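Local coordinates for putative diflavin flavoprotein A 3 (Synechocystis sp., PDB 6H0C), which probably passes electrons from NADH to oxygen, reducing it to water, and is represented here by its flavodiiron core of metallo-beta-lactamase-like and flavodoxin-like domains, at residues 197-202 against 246-251; 260-265 against 272-277; 342-347 against 356-361; 369-374 against 393-398. All blocks are in the same frame, centred on the assembly; numbering follows the deposited sequence.

Contact 1: residues 197-202 against 246-251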
loop_
_atom_site.group_PDB
_atom_site.type_symbol
_atom_site.label_atom_id
_atom_site.label_comp_id
_atom_site.label_asym_id
_atom_site.label_seq_id
_atom_site.Cartn_x
_atom_site.Cartn_y
_atom_site.Cartn_z
ATOM N N TYR A 197 7.398 12.618 0.584
ATOM C CA TYR A 197 7.811 11.632 -0.402
ATOM C C TYR A 197 6.973 10.365 -0.242
ATOM O O TYR A 197 6.555 9.737 -1.221
ATOM C CB TYR A 197 9.302 11.321 -0.253
ATOM C CG TYR A 197 9.840 10.419 -1.335
ATOM C CD1 TYR A 197 9.986 10.881 -2.639
ATOM C CD2 TYR A 197 10.190 9.098 -1.063
ATOM C CE1 TYR A 197 10.472 10.053 -3.643
ATOM C CE2 TYR A 197 10.676 8.270 -2.054
ATOM C CZ TYR A 197 10.818 8.749 -3.342
ATOM O OH TYR A 197 11.304 7.928 -4.336
ATOM N N TYR A 198 6.722 10.009 1.013
ATOM C CA TYR A 198 5.881 8.873 1.346
ATOM C C TYR A 198 4.482 9.084 0.770
ATOM O O TYR A 198 3.948 8.211 0.075
ATOM C CB TYR A 198 5.832 8.680 2.866
ATOM C CG TYR A 198 5.087 7.444 3.336
ATOM C CD1 TYR A 198 3.700 7.458 3.499
ATOM C CD2 TYR A 198 5.771 6.267 3.638
ATOM C CE1 TYR A 198 3.017 6.337 3.942
ATOM C CE2 TYR A 198 5.096 5.134 4.089
ATOM C CZ TYR A 198 3.721 5.176 4.246
ATOM O OH TYR A 198 3.052 4.052 4.690
ATOM N N PHE A 199 3.889 10.241 1.039
ATOM C CA PHE A 199 2.577 10.546 0.471
ATOM C C PHE A 199 2.577 10.446 -1.055
ATOM O O PHE A 199 1.713 9.800 -1.645
ATOM C CB PHE A 199 2.110 11.940 0.884
ATOM C CG PHE A 199 0.788 12.330 0.278
ATOM C CD1 PHE A 199 0.729 12.897 -0.986
ATOM C CD2 PHE A 199 -0.395 12.107 0.965
ATOM C CE1 PHE A 199 -0.487 13.250 -1.552
ATOM C CE2 PHE A 199 -1.617 12.464 0.407
ATOM C CZ PHE A 199 -1.664 13.035 -0.853
ATOM N N ASP A 200 3.546 11.102 -1.682
ATOM C CA ASP A 200 3.642 11.150 -3.133
ATOM C C ASP A 200 3.758 9.775 -3.774
ATOM O O ASP A 200 3.126 9.505 -4.794
ATOM C CB ASP A 200 4.836 11.999 -3.555
ATOM C CG ASP A 200 4.624 13.481 -3.280
ATOM O OD1 ASP A 200 3.468 13.884 -2.996
ATOM O OD2 ASP A 200 5.618 14.236 -3.363
ATOM N N CYS A 201 4.568 8.904 -3.186
ATOM C CA CYS A 201 4.774 7.584 -3.769
ATOM C C CYS A 201 3.610 6.633 -3.526
ATOM O O CYS A 201 3.216 5.888 -4.425
ATOM C CB CYS A 201 6.062 6.962 -3.227
ATOM S SG CYS A 201 7.560 7.794 -3.786
ATOM N N LEU A 202 3.067 6.658 -2.309
ATOM C CA LEU A 202 2.088 5.660 -1.874
ATOM C C LEU A 202 0.629 6.089 -1.991
ATOM O O LEU A 202 -0.248 5.250 -2.194
ATOM C CB LEU A 202 2.355 5.257 -0.415
ATOM C CG LEU A 202 3.326 4.094 -0.179
ATOM C CD1 LEU A 202 4.763 4.496 -0.425
ATOM C CD2 LEU A 202 3.156 3.537 1.225
ATOM N N GLN A 246 -4.226 19.148 2.278
ATOM C CA GLN A 246 -3.779 20.070 1.240
ATOM C C GLN A 246 -3.220 19.313 0.029
ATOM O O GLN A 246 -3.566 19.613 -1.124
ATOM C CB GLN A 246 -2.732 21.025 1.796
ATOM C CG GLN A 246 -2.181 21.982 0.770
ATOM C CD GLN A 246 -0.876 22.605 1.217
ATOM O OE1 GLN A 246 -0.583 22.669 2.413
ATOM N NE2 GLN A 246 -0.074 23.054 0.257
ATOM N N TRP A 247 -2.369 18.325 0.293
ATOM C CA TRP A 247 -1.797 17.516 -0.781
ATOM C C TRP A 247 -2.872 16.757 -1.566
ATOM O O TRP A 247 -2.823 16.692 -2.792
ATOM C CB TRP A 247 -0.767 16.533 -0.219
ATOM C CG TRP A 247 0.347 17.212 0.474
ATOM C CD1 TRP A 247 0.734 18.505 0.318
ATOM C CD2 TRP A 247 1.218 16.643 1.453
ATOM N NE1 TRP A 247 1.802 18.780 1.134
ATOM C CE2 TRP A 247 2.119 17.650 1.845
ATOM C CE3 TRP A 247 1.328 15.372 2.038
ATOM C CZ2 TRP A 247 3.120 17.433 2.790
ATOM C CZ3 TRP A 247 2.325 15.154 2.982
ATOM C CH2 TRP A 247 3.204 16.180 3.348
ATOM N N LEU A 248 -3.833 16.176 -0.854
ATOM C CA LEU A 248 -4.947 15.496 -1.502
ATOM C C LEU A 248 -5.736 16.472 -2.379
ATOM O O LEU A 248 -6.125 16.157 -3.511
ATOM C CB LEU A 248 -5.859 14.865 -0.457
ATOM C CG LEU A 248 -5.269 13.666 0.279
ATOM C CD1 LEU A 248 -6.047 13.358 1.562
ATOM C CD2 LEU A 248 -5.258 12.463 -0.648
ATOM N N SER A 249 -5.960 17.666 -1.848
ATOM C CA SER A 249 -6.652 18.699 -2.588
ATOM C C SER A 249 -5.909 19.040 -3.864
ATOM O O SER A 249 -6.528 19.187 -4.914
ATOM C CB SER A 249 -6.826 19.951 -1.734
ATOM O OG SER A 249 -7.633 19.674 -0.603
ATOM N N GLU A 250 -4.586 19.161 -3.797
ATOM C CA GLU A 250 -3.881 19.585 -5.000
ATOM C C GLU A 250 -3.817 18.474 -6.035
ATOM O O GLU A 250 -3.825 18.754 -7.228
ATOM C CB GLU A 250 -2.481 20.107 -4.691
ATOM C CG GLU A 250 -1.676 19.361 -3.677
ATOM C CD GLU A 250 -0.416 20.134 -3.305
ATOM O OE1 GLU A 250 -0.546 21.253 -2.749
ATOM O OE2 GLU A 250 0.695 19.631 -3.593
ATOM N N GLN A 251 -3.791 17.219 -5.592
ATOM C CA GLN A 251 -3.798 16.103 -6.531
ATOM C C GLN A 251 -5.090 16.086 -7.341
ATOM O O GLN A 251 -5.067 15.971 -8.564
ATOM C CB GLN A 251 -3.618 14.768 -5.801
ATOM C CG GLN A 251 -2.188 14.511 -5.311
ATOM C CD GLN A 251 -1.161 14.547 -6.433
ATOM O OE1 GLN A 251 -1.352 13.949 -7.488
ATOM N NE2 GLN A 251 -0.071 15.264 -6.212
#
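The ring of Phe199 lies against Trp247, whose CB sits over one ring face, 3.9 Å from the centroid of the Phe199 ring, a CH-pi contact. On that ring the nearest atom to Trp247 CB is Phe199 CE1, at 3.6 Å. The indole then runs back past the phenylalanine, so that the two side chains slide by each other in opposite directions. Trp247 CE3 comes to 3.6 Å from Phe199 CG, near the root of the ring, and the indole six-membered ring presents its edge to the phenylalanine face. This is an edge-to-face pair, with the planes at 60° and the centroids of the two six-membered rings 5.3 Å apart. Phe199 can reach this far because its CG stands anti to the backbone N (chi1 178°), which carries the ring straight out toward helix 237-253. The contact joins two helices: helix 189-202, in the metallo-beta-lactamase-like part of the flavodiiron core, and helix 237-253, which leads into the first strand of the flavodoxin-like part. Their local axes stay 11.5 Å apart and are inclined at 38°, a wide spacing bridged by aromatic side chains. Along the rim of the phenylalanine ring, Leu248 CD2 meets Phe199 CZ at 3.6 Å, close to the ring plane. Gln251 CG approaches the rim too, 4.3 Å from Phe199 CE1. Beyond the pair, Tyr244 adds a second edge-to-face partner for Phe199, Arg196 makes a cation-pi contact with Trp247, and Leu248 continues onto Val210 and Leu214 of helix 207-217.

Contact 2: residues 260-265 against 272-277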
loop_
_atom_site.group_PDB
_atom_site.type_symbol
_atom_site.label_atom_id
_atom_site.label_comp_id
_atom_site.label_asym_id
_atom_site.label_seq_id
_atom_site.Cartn_x
_atom_site.Cartn_y
_atom_site.Cartn_z
ATOM N N LEU A 260 -4.258 4.497 -14.448
ATOM C CA LEU A 260 -3.159 3.546 -14.449
ATOM C C LEU A 260 -3.679 2.221 -13.953
ATOM O O LEU A 260 -3.866 2.022 -12.751
ATOM C CB LEU A 260 -2.006 4.045 -13.575
ATOM C CG LEU A 260 -0.866 3.083 -13.238
ATOM C CD1 LEU A 260 -0.166 2.631 -14.492
ATOM C CD2 LEU A 260 0.125 3.764 -12.297
ATOM N N ILE A 261 -3.931 1.324 -14.894
ATOM C CA ILE A 261 -4.525 0.031 -14.602
ATOM C C ILE A 261 -3.439 -1.038 -14.512
ATOM O O ILE A 261 -2.776 -1.322 -15.514
ATOM C CB ILE A 261 -5.550 -0.350 -15.695
ATOM C CG1 ILE A 261 -6.647 0.719 -15.767
ATOM C CG2 ILE A 261 -6.102 -1.744 -15.447
ATOM C CD1 ILE A 261 -7.520 0.646 -17.001
ATOM N N TYR A 262 -3.228 -1.615 -13.330
ATOM C CA TYR A 262 -2.267 -2.715 -13.226
ATOM C C TYR A 262 -2.904 -3.976 -12.641
ATOM O O TYR A 262 -3.955 -3.916 -12.006
ATOM C CB TYR A 262 -1.040 -2.294 -12.413
ATOM C CG TYR A 262 -1.312 -1.719 -11.043
ATOM C CD1 TYR A 262 -1.467 -2.542 -9.945
ATOM C CD2 TYR A 262 -1.379 -0.342 -10.843
ATOM C CE1 TYR A 262 -1.704 -2.014 -8.685
ATOM C CE2 TYR A 262 -1.606 0.191 -9.591
ATOM C CZ TYR A 262 -1.766 -0.649 -8.511
ATOM O OH TYR A 262 -1.994 -0.128 -7.250
ATOM N N ALA A 263 -2.267 -5.120 -12.870
ATOM C CA ALA A 263 -2.920 -6.410 -12.660
ATOM C C ALA A 263 -3.245 -6.719 -11.196
ATOM O O ALA A 263 -4.338 -7.204 -10.895
ATOM C CB ALA A 263 -2.061 -7.515 -13.240
ATOM N N SER A 264 -2.303 -6.456 -10.293
ATOM C CA SER A 264 -2.529 -6.711 -8.869
ATOM C C SER A 264 -1.600 -5.882 -7.980
ATOM O O SER A 264 -0.655 -5.243 -8.466
ATOM C CB SER A 264 -2.352 -8.195 -8.560
ATOM O OG SER A 264 -0.983 -8.538 -8.618
ATOM N N ALA A 265 -1.868 -5.915 -6.675
ATOM C CA ALA A 265 -1.250 -4.992 -5.719
ATOM C C ALA A 265 0.215 -5.283 -5.435
ATOM O O ALA A 265 0.981 -4.382 -5.117
ATOM C CB ALA A 265 -2.031 -5.006 -4.403
ATOM N N LEU A 272 6.770 -1.792 -10.852
ATOM C CA LEU A 272 6.937 -0.930 -12.024
ATOM C C LEU A 272 5.872 0.151 -12.018
ATOM O O LEU A 272 6.150 1.326 -12.283
ATOM C CB LEU A 272 6.848 -1.734 -13.328
ATOM C CG LEU A 272 7.818 -2.908 -13.521
ATOM C CD1 LEU A 272 7.633 -3.530 -14.903
ATOM C CD2 LEU A 272 9.266 -2.476 -13.311
ATOM N N ALA A 273 4.650 -0.262 -11.702
ATOM C CA ALA A 273 3.503 0.633 -11.742
ATOM C C ALA A 273 3.686 1.825 -10.811
ATOM O O ALA A 273 3.349 2.955 -11.177
ATOM C CB ALA A 273 2.227 -0.126 -11.386
ATOM N N GLN A 274 4.215 1.579 -9.610
ATOM C CA GLN A 274 4.364 2.668 -8.643
ATOM C C GLN A 274 5.422 3.640 -9.148
ATOM O O GLN A 274 5.293 4.860 -8.972
ATOM C CB GLN A 274 4.728 2.150 -7.247
ATOM C CG GLN A 274 3.920 0.930 -6.790
ATOM C CD GLN A 274 2.412 1.062 -7.018
ATOM O OE1 GLN A 274 1.833 2.144 -6.896
ATOM N NE2 GLN A 274 1.773 -0.053 -7.349
ATOM N N ALA A 275 6.450 3.102 -9.801
ATOM C CA ALA A 275 7.514 3.942 -10.361
ATOM C C ALA A 275 6.984 4.837 -11.479
ATOM O O ALA A 275 7.257 6.042 -11.509
ATOM C CB ALA A 275 8.660 3.086 -10.868
ATOM N N ILE A 276 6.223 4.254 -12.397
ATOM C CA ILE A 276 5.613 5.036 -13.473
ATOM C C ILE A 276 4.667 6.112 -12.922
ATOM O O ILE A 276 4.699 7.262 -13.366
ATOM C CB ILE A 276 4.855 4.127 -14.460
ATOM C CG1 ILE A 276 5.852 3.213 -15.184
ATOM C CG2 ILE A 276 4.043 4.956 -15.450
ATOM C CD1 ILE A 276 5.201 2.129 -16.004
ATOM N N ALA A 277 3.842 5.748 -11.945
ATOM C CA ALA A 277 2.918 6.708 -11.356
ATOM C C ALA A 277 3.656 7.914 -10.770
ATOM O O ALA A 277 3.228 9.054 -10.924
ATOM C CB ALA A 277 2.067 6.038 -10.282
HETATM O O HOH W 1 -1.029 2.406 -6.815
#
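Leu260 swings its CG anti to the backbone N (chi1 169°), which sets CD2 beside Ala277, while Tyr262 tucks its CG between the backbone N and the carbonyl carbon (chi1 54°), bringing its ring beside Ala273 and Gln274. This is the first beta-alpha step of the flavodoxin-like domain, in which strand 257-262 leads into the helix that crosses over to strand 286-291. The strand and helix segments run almost antiparallel, at 172°, with their axes 9.7 Å apart. Small residues let the helix come near: Ala277 CB touches Leu260 CD2 at 3.6 Å. Leu260 CD2 also lies 3.5 Å from Ala273 O, a carbonyl already bonded to Ala277 N in the helix. Ala273 CB meets the tyrosine ring obliquely, 3.7 Å from Tyr262 CD2. Farther out, the bent chain of Gln274 crosses Tyr262 at about a right angle, its amide plane perpendicular to the ring. Gln274 NE2 bonds to Ser270 OG, one turn earlier, which helps to fix how the amide is turned. The other end of the amide is joined to the tyrosine through a water, which donates to Gln274 OE1 at 2.9 Å and is hydrogen-bonded to Tyr262 OH at 2.7 Å.

Contact 3: residues 342-347 against 356-361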
loop_
_atom_site.group_PDB
_atom_site.type_symbol
_atom_site.label_atom_id
_atom_site.label_comp_id
_atom_site.label_asym_id
_atom_site.label_seq_id
_atom_site.Cartn_x
_atom_site.Cartn_y
_atom_site.Cartn_z
ATOM N N CYS A 342 -2.027 6.415 -24.764
ATOM C CA CYS A 342 -1.946 5.040 -24.274
ATOM C C CYS A 342 -0.521 4.655 -23.867
ATOM O O CYS A 342 0.446 5.221 -24.368
ATOM C CB CYS A 342 -2.462 4.078 -25.347
ATOM S SG CYS A 342 -2.297 2.342 -24.911
ATOM N N GLY A 343 -0.400 3.687 -22.962
ATOM C CA GLY A 343 0.895 3.158 -22.564
ATOM C C GLY A 343 0.789 1.725 -22.072
ATOM O O GLY A 343 -0.222 1.342 -21.480
ATOM N N VAL A 344 1.828 0.928 -22.312
ATOM C CA VAL A 344 1.847 -0.472 -21.886
ATOM C C VAL A 344 3.173 -0.851 -21.217
ATOM O O VAL A 344 4.250 -0.520 -21.723
ATOM C CB VAL A 344 1.600 -1.420 -23.081
ATOM C CG1 VAL A 344 1.619 -2.873 -22.628
ATOM C CG2 VAL A 344 0.277 -1.084 -23.763
ATOM N N PHE A 345 3.100 -1.545 -20.082
ATOM C CA PHE A 345 4.308 -2.050 -19.417
ATOM C C PHE A 345 4.075 -3.385 -18.731
ATOM O O PHE A 345 2.934 -3.821 -18.555
ATOM C CB PHE A 345 4.827 -1.050 -18.387
ATOM C CG PHE A 345 3.923 -0.873 -17.197
ATOM C CD1 PHE A 345 4.191 -1.525 -16.001
ATOM C CD2 PHE A 345 2.806 -0.043 -17.270
ATOM C CE1 PHE A 345 3.357 -1.351 -14.892
ATOM C CE2 PHE A 345 1.966 0.134 -16.165
ATOM C CZ PHE A 345 2.241 -0.523 -14.982
ATOM N N GLY A 346 5.164 -4.030 -18.333
ATOM C CA GLY A 346 5.059 -5.271 -17.595
ATOM C C GLY A 346 6.389 -5.944 -17.318
ATOM O O GLY A 346 7.415 -5.583 -17.895
ATOM N N SER A 347 6.363 -6.917 -16.414
ATOM C CA SER A 347 7.498 -7.800 -16.183
ATOM C C SER A 347 7.124 -9.197 -16.648
ATOM O O SER A 347 5.941 -9.525 -16.796
ATOM C CB SER A 347 7.890 -7.846 -14.712
ATOM O OG SER A 347 6.904 -8.539 -13.972
ATOM N N ASP A 356 2.746 -7.980 -25.338
ATOM C CA ASP A 356 2.546 -7.952 -26.783
ATOM C C ASP A 356 1.051 -7.851 -27.116
ATOM O O ASP A 356 0.646 -7.043 -27.959
ATOM C CB ASP A 356 3.156 -9.191 -27.445
ATOM C CG ASP A 356 4.661 -9.304 -27.223
ATOM O OD1 ASP A 356 5.328 -8.267 -26.996
ATOM O OD2 ASP A 356 5.175 -10.443 -27.284
ATOM N N MET A 357 0.234 -8.660 -26.442
ATOM C CA MET A 357 -1.206 -8.667 -26.682
ATOM C C MET A 357 -1.796 -7.267 -26.477
ATOM O O MET A 357 -2.495 -6.738 -27.343
ATOM C CB MET A 357 -1.894 -9.685 -25.766
ATOM C CG MET A 357 -3.390 -9.857 -26.012
ATOM S SD MET A 357 -4.416 -8.631 -25.165
ATOM C CE MET A 357 -4.123 -9.036 -23.436
ATOM N N LEU A 358 -1.498 -6.664 -25.330
ATOM C CA LEU A 358 -1.999 -5.329 -25.022
ATOM C C LEU A 358 -1.517 -4.264 -26.020
ATOM O O LEU A 358 -2.305 -3.432 -26.486
ATOM C CB LEU A 358 -1.596 -4.935 -23.603
ATOM C CG LEU A 358 -2.312 -5.674 -22.470
ATOM C CD1 LEU A 358 -1.696 -5.290 -21.137
ATOM C CD2 LEU A 358 -3.808 -5.374 -22.491
ATOM N N GLU A 359 -0.229 -4.283 -26.341
ATOM C CA GLU A 359 0.321 -3.305 -27.267
ATOM C C GLU A 359 -0.409 -3.391 -28.608
ATOM O O GLU A 359 -0.828 -2.380 -29.171
ATOM C CB GLU A 359 1.824 -3.535 -27.448
ATOM C CG GLU A 359 2.505 -2.596 -28.440
ATOM C CD GLU A 359 4.016 -2.767 -28.456
ATOM O OE1 GLU A 359 4.484 -3.911 -28.635
ATOM O OE2 GLU A 359 4.730 -1.759 -28.276
ATOM N N ASN A 360 -0.578 -4.616 -29.092
ATOM C CA ASN A 360 -1.247 -4.873 -30.362
ATOM C C ASN A 360 -2.699 -4.443 -30.384
ATOM O O ASN A 360 -3.165 -3.865 -31.368
ATOM C CB ASN A 360 -1.174 -6.353 -30.705
ATOM C CG ASN A 360 0.166 -6.751 -31.229
ATOM O OD1 ASN A 360 0.876 -5.933 -31.814
ATOM N ND2 ASN A 360 0.532 -8.009 -31.028
ATOM N N LYS A 361 -3.418 -4.746 -29.306
ATOM C CA LYS A 361 -4.838 -4.423 -29.240
ATOM C C LYS A 361 -5.045 -2.910 -29.214
ATOM O O LYS A 361 -5.935 -2.388 -29.886
ATOM C CB LYS A 361 -5.490 -5.091 -28.022
ATOM C CG LYS A 361 -6.086 -6.459 -28.340
ATOM C CD LYS A 361 -5.107 -7.299 -29.134
ATOM C CE LYS A 361 -5.736 -8.570 -29.670
ATOM N NZ LYS A 361 -4.688 -9.485 -30.221
#
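Val344 points its two methyls at helix 353-364, and each finds a different part of the helix surface. CG1 stands anti to the backbone N (chi1 -180°) and comes to 3.9 Å from Leu358 CB, near the root of the leucine, as the two side chains pass at a slant. CG2, on the other branch, lies against the helix backbone, 4.1 Å from both Glu359 N and Glu359 CA. The valine thus spans Leu358 CB and the backbone of Glu359. Beyond Val344, Leu358 reaches Phe312 on the neighbouring strand 309-313. Glu359 meets Val344 through its backbone N and CA, while its carboxylate is taken up elsewhere: OE2 bonds to Thr373 OG1 and OE1 forms a salt bridge with Arg375. Phe345, the next residue on the strand, points away from this helix and packs on helix 268-281 across the sheet. No hydrogen bond links the two segments, and the contact is slender, burying 122 Å² in all. Such strand-to-helix packing belongs to a beta-alpha-beta unit of the flavodoxin-like fold, here strand 341-348, helix 353-364 and strand 368-377.

Contact 4: residues 369-374 against 393-398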
loop_
_atom_site.group_PDB
_atom_site.type_symbol
_atom_site.label_atom_id
_atom_site.label_comp_id
_atom_site.label_asym_id
_atom_site.label_seq_id
_atom_site.Cartn_x
_atom_site.Cartn_y
_atom_site.Cartn_z
ATOM N N PHE A 369 0.765 6.117 -28.590
ATOM C CA PHE A 369 1.450 5.712 -27.378
ATOM C C PHE A 369 2.248 6.860 -26.754
ATOM O O PHE A 369 2.840 7.669 -27.460
ATOM C CB PHE A 369 2.333 4.508 -27.686
ATOM C CG PHE A 369 1.548 3.265 -28.021
ATOM C CD1 PHE A 369 1.245 2.328 -27.035
ATOM C CD2 PHE A 369 1.091 3.038 -29.310
ATOM C CE1 PHE A 369 0.513 1.181 -27.333
ATOM C CE2 PHE A 369 0.362 1.892 -29.610
ATOM C CZ PHE A 369 0.071 0.966 -28.621
ATOM N N GLY A 370 2.237 6.938 -25.424
ATOM C CA GLY A 370 2.873 8.033 -24.704
ATOM C C GLY A 370 4.304 7.759 -24.275
ATOM O O GLY A 370 5.038 8.673 -23.910
ATOM N N PHE A 371 4.686 6.489 -24.284
ATOM C CA PHE A 371 6.084 6.098 -24.177
ATOM C C PHE A 371 6.232 4.759 -24.864
ATOM O O PHE A 371 5.236 4.079 -25.127
ATOM C CB PHE A 371 6.569 6.033 -22.713
ATOM C CG PHE A 371 5.699 5.200 -21.795
ATOM C CD1 PHE A 371 5.036 5.790 -20.733
ATOM C CD2 PHE A 371 5.572 3.826 -21.975
ATOM C CE1 PHE A 371 4.250 5.030 -19.879
ATOM C CE2 PHE A 371 4.784 3.063 -21.128
ATOM C CZ PHE A 371 4.123 3.666 -20.077
ATOM N N ASP A 372 7.464 4.385 -25.176
ATOM C CA ASP A 372 7.708 3.086 -25.781
ATOM C C ASP A 372 7.364 1.987 -24.776
ATOM O O ASP A 372 7.716 2.086 -23.601
ATOM C CB ASP A 372 9.161 2.970 -26.243
ATOM C CG ASP A 372 9.495 3.943 -27.359
ATOM O OD1 ASP A 372 8.629 4.153 -28.235
ATOM O OD2 ASP A 372 10.617 4.500 -27.361
ATOM N N THR A 373 6.670 0.953 -25.246
ATOM C CA THR A 373 6.255 -0.161 -24.402
ATOM C C THR A 373 7.408 -0.690 -23.553
ATOM O O THR A 373 8.511 -0.906 -24.045
ATOM C CB THR A 373 5.669 -1.303 -25.247
ATOM O OG1 THR A 373 4.467 -0.847 -25.881
ATOM C CG2 THR A 373 5.348 -2.508 -24.372
ATOM N N ILE A 374 7.143 -0.871 -22.265
ATOM C CA ILE A 374 8.168 -1.268 -21.315
ATOM C C ILE A 374 8.126 -2.760 -21.016
ATOM O O ILE A 374 7.111 -3.283 -20.556
ATOM C CB ILE A 374 8.015 -0.497 -19.994
ATOM C CG1 ILE A 374 8.384 0.971 -20.198
ATOM C CG2 ILE A 374 8.869 -1.115 -18.908
ATOM C CD1 ILE A 374 7.970 1.849 -19.036
ATOM N N THR A 393 7.231 10.437 -16.505
ATOM C CA THR A 393 7.446 11.853 -16.756
ATOM C C THR A 393 7.224 12.177 -18.228
ATOM O O THR A 393 6.527 13.135 -18.541
ATOM C CB THR A 393 8.852 12.296 -16.339
ATOM O OG1 THR A 393 8.962 12.217 -14.913
ATOM C CG2 THR A 393 9.117 13.734 -16.781
ATOM N N ASP A 394 7.797 11.376 -19.125
ATOM C CA ASP A 394 7.590 11.560 -20.568
ATOM C C ASP A 394 6.105 11.537 -20.945
ATOM O O ASP A 394 5.645 12.355 -21.743
ATOM C CB ASP A 394 8.330 10.482 -21.365
ATOM C CG ASP A 394 9.832 10.688 -21.382
ATOM O OD1 ASP A 394 10.289 11.804 -21.051
ATOM O OD2 ASP A 394 10.557 9.732 -21.735
ATOM N N PHE A 395 5.371 10.587 -20.373
ATOM C CA PHE A 395 3.934 10.459 -20.593
ATOM C C PHE A 395 3.241 11.752 -20.164
ATOM O O PHE A 395 2.409 12.295 -20.895
ATOM C CB PHE A 395 3.384 9.249 -19.814
ATOM C CG PHE A 395 2.035 8.749 -20.291
ATOM C CD1 PHE A 395 0.857 9.299 -19.804
ATOM C CD2 PHE A 395 1.947 7.706 -21.200
ATOM C CE1 PHE A 395 -0.379 8.826 -20.228
ATOM C CE2 PHE A 395 0.715 7.227 -21.621
ATOM C CZ PHE A 395 -0.446 7.788 -21.135
ATOM N N ALA A 396 3.605 12.251 -18.986
ATOM C CA ALA A 396 3.012 13.476 -18.449
ATOM C C ALA A 396 3.250 14.692 -19.348
ATOM O O ALA A 396 2.319 15.446 -19.648
ATOM C CB ALA A 396 3.548 13.749 -17.062
ATOM N N GLN A 397 4.501 14.883 -19.759
ATOM C CA GLN A 397 4.873 15.957 -20.685
ATOM C C GLN A 397 4.085 15.880 -21.992
ATOM O O GLN A 397 3.630 16.900 -22.516
ATOM C CB GLN A 397 6.369 15.903 -21.005
ATOM C CG GLN A 397 7.294 15.802 -19.800
ATOM C CD GLN A 397 7.423 17.102 -19.036
ATOM O OE1 GLN A 397 6.429 17.776 -18.757
ATOM N NE2 GLN A 397 8.658 17.467 -18.694
ATOM N N ALA A 398 3.950 14.668 -22.530
ATOM C CA ALA A 398 3.202 14.462 -23.764
ATOM C C ALA A 398 1.762 14.914 -23.584
ATOM O O ALA A 398 1.211 15.598 -24.446
ATOM C CB ALA A 398 3.257 13.012 -24.189
#
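Phe395 lies against both Gly370 and Phe371, and its ring contacts with them carry most of what joins 369-374 to helix 382-404. The aromatic part is an oblique pair: the rings of Phe371 and Phe395 have their planes at 57° and their centroids 5.6 Å apart. They meet at their near corners, with Phe371 CD1 3.7 Å from Phe395 CD2 and 3.9 Å from Phe395 CB. Phe371 gets there by holding its CG between the backbone N and the carbonyl carbon (chi1 52°), which directs the ring toward the helix.

The second kind of contact is ring against backbone. Phe395 CD2 comes to 3.6 Å from Gly370 CA and CE2 to 3.8 Å from the same atom, so the ring occupies the side of Gly370 on which a beta carbon would project. The closeness shows in the backbones too, with Gly370 CA and Phe395 CA 4.9 Å apart. A looser backbone approach follows, where Gly370 O lies 4.3 Å from Asp394 C. Apolar and van der Waals contact does all the work, since no hydrogen bond passes between the segments.

Within the flavodoxin-like domain, 369-374 lies in strand 368-377, which a bulge or short loop interrupts, at one border of the five-stranded parallel sheet. Backbone bonds from Gly370 to Cys342 and from Ile374 to Val344 keep it beside strand 341-348. Helix 382-404, the last of the chain, packs over the sheet beside helix 268-281; Phe395 and Ala398 also touch Leu341 of strand 341-348, while Phe369 points away from helix 382-404, onto Phe362 and Arg363 of helix 353-364.

Read from the N terminus, the four contacts follow in series; none nests in or crosses another. Contact 1 closes the longest loop, 43 residues between its segments, and brings helix 237-253 back onto helix 189-202 just before strand 257-262 of the parallel sheet. Contact 2, about 17 Å away centre to centre, closes a loop of six residues at that strand. Contacts 3 and 4 close loops of eight and 18 residues on neighbouring strands 341-348 and 368-377 of the same sheet, where Phe395 CE2 lies 3.4 Å from Cys342 O. Phe345 ties contact 3 to contact 2, with its CD2 3.5 Å from Ile276 CD1. Ile276 CD1 also packs on Ile374 CD1, linking contacts 2 and 4.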